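Local coordinates for conserved protein (Methanothermobacter thermautotrophicus, PDB 2WNY) that is of unknown function but, as a DUF54 member of an RNA-binding family encoded in the exosome superoperon, probably binds RNA, at residues E21-E24 against K25-A29; L59-R62 against R63-R66; E67-E70 against K71-E74. The protein carries 1 engineered substitution. All blocks are in the same frame, centred on the assembly; numbering follows the deposited sequence.

Interaction 1 of 3, residues E21-E24 against K25-A29; sequences EDEE and KVIEA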
loop_
_atom_site.group_PDB
_atom_site.type_symbol
_atom_site.label_atom_id
_atom_site.label_comp_id
_atom_site.label_asym_id
_atom_site.label_seq_id
_atom_site.Cartn_x
_atom_site.Cartn_y
_atom_site.Cartn_z
ATOM N N GLU A 21 18.388 6.116 8.335
ATOM C CA GLU A 21 17.282 6.881 7.743
ATOM C C GLU A 21 16.729 7.994 8.603
ATOM O O GLU A 21 16.752 7.925 9.841
ATOM C CB GLU A 21 16.170 5.958 7.302
ATOM C CG GLU A 21 16.581 5.066 6.122
ATOM C CD GLU A 21 15.418 4.251 5.661
ATOM O OE1 GLU A 21 14.989 3.344 6.425
ATOM O OE2 GLU A 21 14.904 4.538 4.557
ATOM N N ASP A 22 16.231 9.029 7.923
ATOM C CA ASP A 22 15.582 10.148 8.575
ATOM C C ASP A 22 14.114 9.767 8.659
ATOM O O ASP A 22 13.469 9.672 7.642
ATOM C CB ASP A 22 15.749 11.398 7.704
ATOM C CG ASP A 22 15.237 12.676 8.378
ATOM O OD1 ASP A 22 14.101 12.697 8.873
ATOM O OD2 ASP A 22 15.989 13.659 8.392
ATOM N N GLU A 23 13.582 9.521 9.862
ATOM C CA GLU A 23 12.157 9.138 9.947
ATOM C C GLU A 23 11.204 10.144 9.250
ATOM O O GLU A 23 10.199 9.734 8.666
ATOM C CB GLU A 23 11.707 8.895 11.403
ATOM C CG GLU A 23 10.281 8.302 11.502
ATOM C CD GLU A 23 9.749 8.257 12.922
ATOM O OE1 GLU A 23 10.182 7.373 13.668
ATOM O OE2 GLU A 23 8.906 9.103 13.293
ATOM N N GLU A 24 11.512 11.440 9.311
ATOM C CA GLU A 24 10.646 12.435 8.658
ATOM C C GLU A 24 10.548 12.240 7.149
ATOM O O GLU A 24 9.481 12.386 6.578
ATOM C CB GLU A 24 11.107 13.860 8.953
ATOM C CG GLU A 24 10.581 14.405 10.246
ATOM C CD GLU A 24 10.954 15.861 10.451
ATOM O OE1 GLU A 24 10.089 16.735 10.195
ATOM O OE2 GLU A 24 12.110 16.119 10.855
ATOM N N LYS A 25 11.674 11.942 6.503
ATOM C CA LYS A 25 11.658 11.608 5.070
ATOM C C LYS A 25 10.976 10.286 4.743
ATOM O O LYS A 25 10.367 10.163 3.684
ATOM C CB LYS A 25 13.077 11.600 4.519
ATOM C CG LYS A 25 13.695 12.977 4.572
ATOM C CD LYS A 25 14.903 13.086 3.673
ATOM C CE LYS A 25 16.162 12.829 4.437
ATOM N NZ LYS A 25 17.358 12.975 3.574
ATOM N N VAL A 26 11.121 9.272 5.614
ATOM C CA VAL A 26 10.400 8.026 5.421
ATOM C C VAL A 26 8.869 8.305 5.461
ATOM O O VAL A 26 8.105 7.788 4.637
ATOM C CB VAL A 26 10.831 6.950 6.436
ATOM C CG1 VAL A 26 10.003 5.655 6.270
ATOM C CG2 VAL A 26 12.340 6.602 6.239
ATOM N N ILE A 27 8.445 9.118 6.422
ATOM C CA ILE A 27 7.035 9.467 6.565
ATOM C C ILE A 27 6.617 10.345 5.391
ATOM O O ILE A 27 5.523 10.167 4.856
ATOM C CB ILE A 27 6.746 10.142 7.924
ATOM C CG1 ILE A 27 6.714 9.085 9.049
ATOM C CG2 ILE A 27 5.418 10.860 7.897
ATOM C CD1 ILE A 27 6.898 9.670 10.439
ATOM N N GLU A 28 7.480 11.276 4.970
ATOM C CA GLU A 28 7.170 12.031 3.735
ATOM C C GLU A 28 6.893 11.081 2.552
ATOM O O GLU A 28 5.943 11.286 1.795
ATOM C CB GLU A 28 8.286 13.011 3.386
ATOM C CG GLU A 28 7.992 13.907 2.189
ATOM C CD GLU A 28 9.215 14.714 1.762
ATOM O OE1 GLU A 28 10.154 14.859 2.569
ATOM O OE2 GLU A 28 9.244 15.191 0.613
ATOM N N ALA A 29 7.733 10.055 2.385
ATOM C CA ALA A 29 7.511 9.041 1.344
ATOM C C ALA A 29 6.158 8.317 1.515
ATOM O O ALA A 29 5.389 8.187 0.572
ATOM C CB ALA A 29 8.674 8.029 1.322
HETATM O O HOH W 1 10.563 15.276 5.083
#
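Val-26 lays its CG2 methyl over one face of the Glu-21 carboxylate, 3.7 Å from OE2, and the two side chains meet at roughly a right angle. The Asp-22 carboxylate is approached differently: Lys-25 N and Lys-25 CE both stand off the same side of its plane, CE lying 3.6 Å from Asp-22 CB. The Ile-27 CD1 methyl comes in at a slant to Glu-23, 3.5 Å from OE2. These glutamate oxygens have stronger partners outside: Glu-21 salt-bridges Lys-99 and accepts from Tyr-18 N, and Glu-23 salt-bridges Arg-41.

Asp-22 occupies the N-cap position. With CG anti to the backbone N (chi1 -173°), its OD1 turns back over the first helical turn and accepts from Glu-24 N at 2.9 Å and from Lys-25 N at 3.5 Å, both weak bonds. Replacing it by an alanine would probably leave both of those N-H groups without their capping acceptor and weaken the start of the helix. Its carbonyl also serves, since Val-26 N reaches Asp-22 O at 3.1 Å with an N-H...O angle of 163°. Further on, a water 2.6 Å from Glu-28 OE1 bridges weakly to Glu-24 O. Capping of the first-turn N-H groups by the N-cap aspartate, followed at once by i to i+4 bonding, is characteristic of an N-capped alpha-helix start, here of helix 23-30.

Interaction 2 of 3, residues L59-R62 against R63-R66; sequences LDRR and RALR
The turn from strand 51-59 into helix 62-76 is closed by an apolar cluster that joins strand to helix, while a pair of stacked arginines lies along the exposed side of the helix start. Leu-59, the last strand residue, reaches Ala-64 CB with CD1 at 3.6 Å, while its CD2 meets Leu-65 CD2 at 4.0 Å; the two leucines slide past one another in opposite directions. CD1 of Leu-65 also rests 3.6 Å from Asp-60 O. Leu-65 continues onto Ile-8 and Ile-11 of strand 8-17, which ties the helix to the sheet.

Outside, Arg-62 and Arg-66 run side by side and point the same way. Their guanidinium planes are only 4° apart with centres at 4.3 Å, and Arg-62 NH2 stands over one face of the Arg-66 group. Arg-62 reaches this place fully extended from CG to NE, whereas Arg-66 bends at chi3 (83°). Two like charges this close would probably repel, a cost the flat stacking may partly offset. Arg-61, at the N-cap position, takes the first backbone bond through its carbonyl: Leu-65 N to Arg-61 O, 3.0 Å. The whole is a strand-to-helix connection, with Leu-59 packed on the first turn of helix 62-76 and an i to i+4 arginine stack outside it.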
loop_
_atom_site.group_PDB
_atom_site.type_symbol
_atom_site.label_atom_id
_atom_site.label_comp_id
_atom_site.label_asym_id
_atom_site.label_seq_id
_atom_site.Cartn_x
_atom_site.Cartn_y
_atom_site.Cartn_z
ATOM N N LEU A 59 -5.920 2.088 7.879
ATOM C CA LEU A 59 -6.643 3.270 7.501
ATOM C C LEU A 59 -8.012 2.847 6.964
ATOM O O LEU A 59 -8.087 1.979 6.093
ATOM C CB LEU A 59 -5.848 3.963 6.395
ATOM C CG LEU A 59 -6.549 5.113 5.683
ATOM C CD1 LEU A 59 -6.329 6.397 6.466
ATOM C CD2 LEU A 59 -6.026 5.235 4.253
ATOM N N ASP A 60 -9.089 3.428 7.497
ATOM C CA ASP A 60 -10.405 3.213 6.933
ATOM C C ASP A 60 -11.202 4.522 6.761
ATOM O O ASP A 60 -12.382 4.480 6.424
ATOM C CB ASP A 60 -11.185 2.156 7.742
ATOM C CG ASP A 60 -11.741 2.700 9.064
ATOM O OD1 ASP A 60 -11.218 3.712 9.585
ATOM O OD2 ASP A 60 -12.696 2.093 9.590
ATOM N N ARG A 61 -10.550 5.673 6.974
ATOM C CA ARG A 61 -11.208 6.983 6.775
ATOM C C ARG A 61 -11.619 7.120 5.317
ATOM O O ARG A 61 -10.779 6.986 4.431
ATOM C CB ARG A 61 -10.280 8.162 7.129
ATOM C CG ARG A 61 -9.930 8.290 8.598
ATOM C CD ARG A 61 -9.128 9.571 8.899
ATOM N NE ARG A 61 -7.863 9.703 8.162
ATOM C CZ ARG A 61 -6.714 9.105 8.481
ATOM N NH1 ARG A 61 -6.623 8.273 9.520
ATOM N NH2 ARG A 61 -5.636 9.328 7.741
ATOM N N ARG A 62 -12.899 7.410 5.088
ATOM C CA ARG A 62 -13.460 7.566 3.753
ATOM C C ARG A 62 -12.668 8.531 2.840
ATOM O O ARG A 62 -12.373 8.199 1.699
ATOM C CB ARG A 62 -14.902 8.043 3.864
ATOM C CG ARG A 62 -15.493 8.482 2.546
ATOM C CD ARG A 62 -16.904 8.934 2.661
ATOM N NE ARG A 62 -17.480 9.028 1.331
ATOM C CZ ARG A 62 -17.640 10.158 0.658
ATOM N NH1 ARG A 62 -17.299 11.316 1.201
ATOM N NH2 ARG A 62 -18.155 10.128 -0.558
ATOM N N ARG A 63 -12.331 9.715 3.356
ATOM C CA ARG A 63 -11.601 10.717 2.569
ATOM C C ARG A 63 -10.229 10.219 2.105
ATOM O O ARG A 63 -9.864 10.394 0.940
ATOM C CB ARG A 63 -11.508 12.063 3.317
ATOM C CG ARG A 63 -12.911 12.662 3.583
ATOM C CD ARG A 63 -12.921 14.177 3.690
ATOM N NE ARG A 63 -12.340 14.642 4.947
ATOM C CZ ARG A 63 -13.037 15.127 5.974
ATOM N NH1 ARG A 63 -14.360 15.219 5.913
ATOM N NH2 ARG A 63 -12.405 15.532 7.068
ATOM N N ALA A 64 -9.484 9.569 2.990
ATOM C CA ALA A 64 -8.193 9.006 2.594
ATOM C C ALA A 64 -8.332 7.828 1.614
ATOM O O ALA A 64 -7.531 7.703 0.671
ATOM C CB ALA A 64 -7.389 8.603 3.816
ATOM N N LEU A 65 -9.330 6.966 1.834
ATOM C CA LEU A 65 -9.499 5.798 0.974
ATOM C C LEU A 65 -9.864 6.230 -0.428
ATOM O O LEU A 65 -9.411 5.642 -1.411
ATOM C CB LEU A 65 -10.568 4.842 1.509
ATOM C CG LEU A 65 -10.233 4.061 2.788
ATOM C CD1 LEU A 65 -11.440 3.241 3.217
ATOM C CD2 LEU A 65 -9.036 3.187 2.568
ATOM N N ARG A 66 -10.689 7.263 -0.520
ATOM C CA ARG A 66 -11.152 7.687 -1.823
ATOM C C ARG A 66 -10.047 8.393 -2.583
ATOM O O ARG A 66 -9.886 8.175 -3.789
ATOM C CB ARG A 66 -12.442 8.507 -1.713
ATOM C CG ARG A 66 -13.637 7.624 -1.277
ATOM C CD ARG A 66 -14.942 8.407 -1.238
ATOM N NE ARG A 66 -15.572 8.517 -2.552
ATOM C CZ ARG A 66 -15.810 9.666 -3.178
ATOM N NH1 ARG A 66 -15.478 10.824 -2.617
ATOM N NH2 ARG A 66 -16.391 9.657 -4.367
#

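Interaction 3 of 3, residues E67-E70 against K71-E74; sequences EFME and KFTE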
loop_
_atom_site.group_PDB
_atom_site.type_symbol
_atom_site.label_atom_id
_atom_site.label_comp_id
_atom_site.label_asym_id
_atom_site.label_seq_id
_atom_site.Cartn_x
_atom_site.Cartn_y
_atom_site.Cartn_z
ATOM N N GLU A 67 -9.289 9.245 -1.892
ATOM C CA GLU A 67 -8.129 9.903 -2.497
ATOM C C GLU A 67 -7.081 8.887 -2.970
ATOM O O GLU A 67 -6.434 9.048 -4.025
ATOM C CB GLU A 67 -7.469 10.872 -1.496
ATOM C CG GLU A 67 -6.213 11.545 -2.062
ATOM C CD GLU A 67 -5.790 12.804 -1.310
ATOM O OE1 GLU A 67 -6.499 13.239 -0.377
ATOM O OE2 GLU A 67 -4.746 13.373 -1.670
ATOM N N PHE A 68 -6.887 7.848 -2.173
ATOM C CA PHE A 68 -5.978 6.785 -2.554
ATOM C C PHE A 68 -6.444 6.096 -3.860
ATOM O O PHE A 68 -5.644 5.865 -4.773
ATOM C CB PHE A 68 -5.873 5.757 -1.448
ATOM C CG PHE A 68 -5.037 4.563 -1.828
ATOM C CD1 PHE A 68 -3.665 4.563 -1.605
ATOM C CD2 PHE A 68 -5.621 3.462 -2.461
ATOM C CE1 PHE A 68 -2.876 3.455 -1.973
ATOM C CE2 PHE A 68 -4.852 2.344 -2.826
ATOM C CZ PHE A 68 -3.479 2.345 -2.598
ATOM N N MET A 69 -7.724 5.754 -3.925
ATOM C CA MET A 69 -8.268 5.075 -5.104
ATOM C C MET A 69 -8.156 5.957 -6.355
ATOM O O MET A 69 -7.892 5.457 -7.453
ATOM C CB MET A 69 -9.713 4.627 -4.891
ATOM C CG MET A 69 -9.870 3.358 -4.021
ATOM S SD MET A 69 -8.817 1.958 -4.527
ATOM C CE MET A 69 -9.551 1.670 -6.172
ATOM N N GLU A 70 -8.330 7.261 -6.175
ATOM C CA GLU A 70 -8.139 8.220 -7.264
ATOM C C GLU A 70 -6.710 8.103 -7.835
ATOM O O GLU A 70 -6.524 7.975 -9.038
ATOM C CB GLU A 70 -8.342 9.639 -6.749
ATOM C CG GLU A 70 -9.761 10.132 -6.710
ATOM C CD GLU A 70 -9.806 11.652 -6.796
ATOM O OE1 GLU A 70 -9.007 12.317 -6.090
ATOM O OE2 GLU A 70 -10.626 12.182 -7.580
ATOM N N LYS A 71 -5.706 8.133 -6.961
ATOM C CA LYS A 71 -4.314 8.060 -7.401
ATOM C C LYS A 71 -3.971 6.646 -7.894
ATOM O O LYS A 71 -3.299 6.473 -8.919
ATOM C CB LYS A 71 -3.385 8.476 -6.258
ATOM C CG LYS A 71 -1.895 8.246 -6.501
ATOM C CD LYS A 71 -1.309 9.238 -7.481
ATOM C CE LYS A 71 0.212 9.225 -7.407
ATOM N NZ LYS A 71 0.750 10.493 -7.954
ATOM N N PHE A 72 -4.454 5.642 -7.168
ATOM C CA PHE A 72 -4.264 4.243 -7.561
ATOM C C PHE A 72 -4.780 4.008 -8.983
ATOM O O PHE A 72 -4.102 3.373 -9.815
ATOM C CB PHE A 72 -4.960 3.326 -6.541
ATOM C CG PHE A 72 -4.960 1.862 -6.912
ATOM C CD1 PHE A 72 -3.981 1.008 -6.424
ATOM C CD2 PHE A 72 -5.964 1.334 -7.718
ATOM C CE1 PHE A 72 -3.983 -0.355 -6.753
ATOM C CE2 PHE A 72 -5.972 -0.023 -8.055
ATOM C CZ PHE A 72 -4.986 -0.864 -7.564
ATOM N N THR A 73 -5.973 4.536 -9.264
ATOM C CA THR A 73 -6.570 4.443 -10.613
ATOM C C THR A 73 -5.723 5.122 -11.702
ATOM O O THR A 73 -5.559 4.561 -12.789
ATOM C CB THR A 73 -8.032 4.973 -10.638
ATOM O OG1 THR A 73 -8.797 4.274 -9.653
ATOM C CG2 THR A 73 -8.686 4.762 -12.003
ATOM N N GLU A 74 -5.198 6.317 -11.427
ATOM C CA GLU A 74 -4.352 7.019 -12.414
ATOM C C GLU A 74 -3.080 6.206 -12.681
ATOM O O GLU A 74 -2.684 5.999 -13.830
ATOM C CB GLU A 74 -3.950 8.418 -11.928
ATOM C CG GLU A 74 -5.097 9.343 -11.574
ATOM C CD GLU A 74 -4.659 10.536 -10.725
ATOM O OE1 GLU A 74 -3.488 10.583 -10.272
ATOM O OE2 GLU A 74 -5.502 11.435 -10.511
#
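Phe-68 and Phe-72 stand one helical turn apart with their ring planes 27° from parallel, yet offset enough that little of one ring covers the other. The centroids are 5.9 Å apart, and the closest approach of the two side chains is Phe-72 CB to Phe-68 CE2 at 3.8 Å, made obliquely to the Phe-68 ring. Both rings are sent off with CG anti to the backbone N (chi1 175° for Phe-68), which carries them toward the same side of the helix.

Met-69 lies alongside Phe-72 and points the same way. Its chain, bent at chi2 and chi3, brings the CE methyl to 3.9 Å from Phe-72 CD2 and the sulfur SD to 4.9 Å from the ring centroid, 35° off the normal: an oblique Met-aromatic contact. The rest of the aromatic surroundings is built from other parts of the chain: Trp-107 meets the Phe-68 ring and forms a cation-pi pair with Lys-71, while Phe-76 packs against Phe-72.

Next to this cluster, one turn on from Met-69, Thr-73 folds OG1 back beside its own backbone N and donates to Met-69 O at 2.7 Å. The same carbonyl also accepts the amide of Thr-73, at 2.8 Å, and the two donors arrive from opposite faces of its plane. Phe-72 N bonds to Phe-68 O at 2.7 Å, a short and straight link of the regular i to i+4 series.

The hydroxyl donor of Thr-73 is thus used within the helix, which probably eases placing this residue against Ile-139 of helix 129-139; the cluster of Phe-68, Met-69 and Phe-72 probably rests mainly on dispersion, with a weak sulfur-ring contribution.

In the fold
Interaction 2 runs from the end of strand 51-59 into helix 62-76, and interaction 3 follows on the next turns, with centres 11 Å apart and segments that adjoin in sequence. The former covers the entry from the strand, the latter the middle and later turns, and both send apolar side chains onto strand 8-17 of the antiparallel sheet. Interaction 1 starts the separate helix 23-30. Its centre is 22 Å from those of the other two, and its nearest atoms remain about 11 Å from interaction 2 and 10 Å from interaction 3. The shared element is the sheet: Val-26 also touches strands 8-17 and 51-59. No active site is established, so none of these contacts can be tied to catalysis.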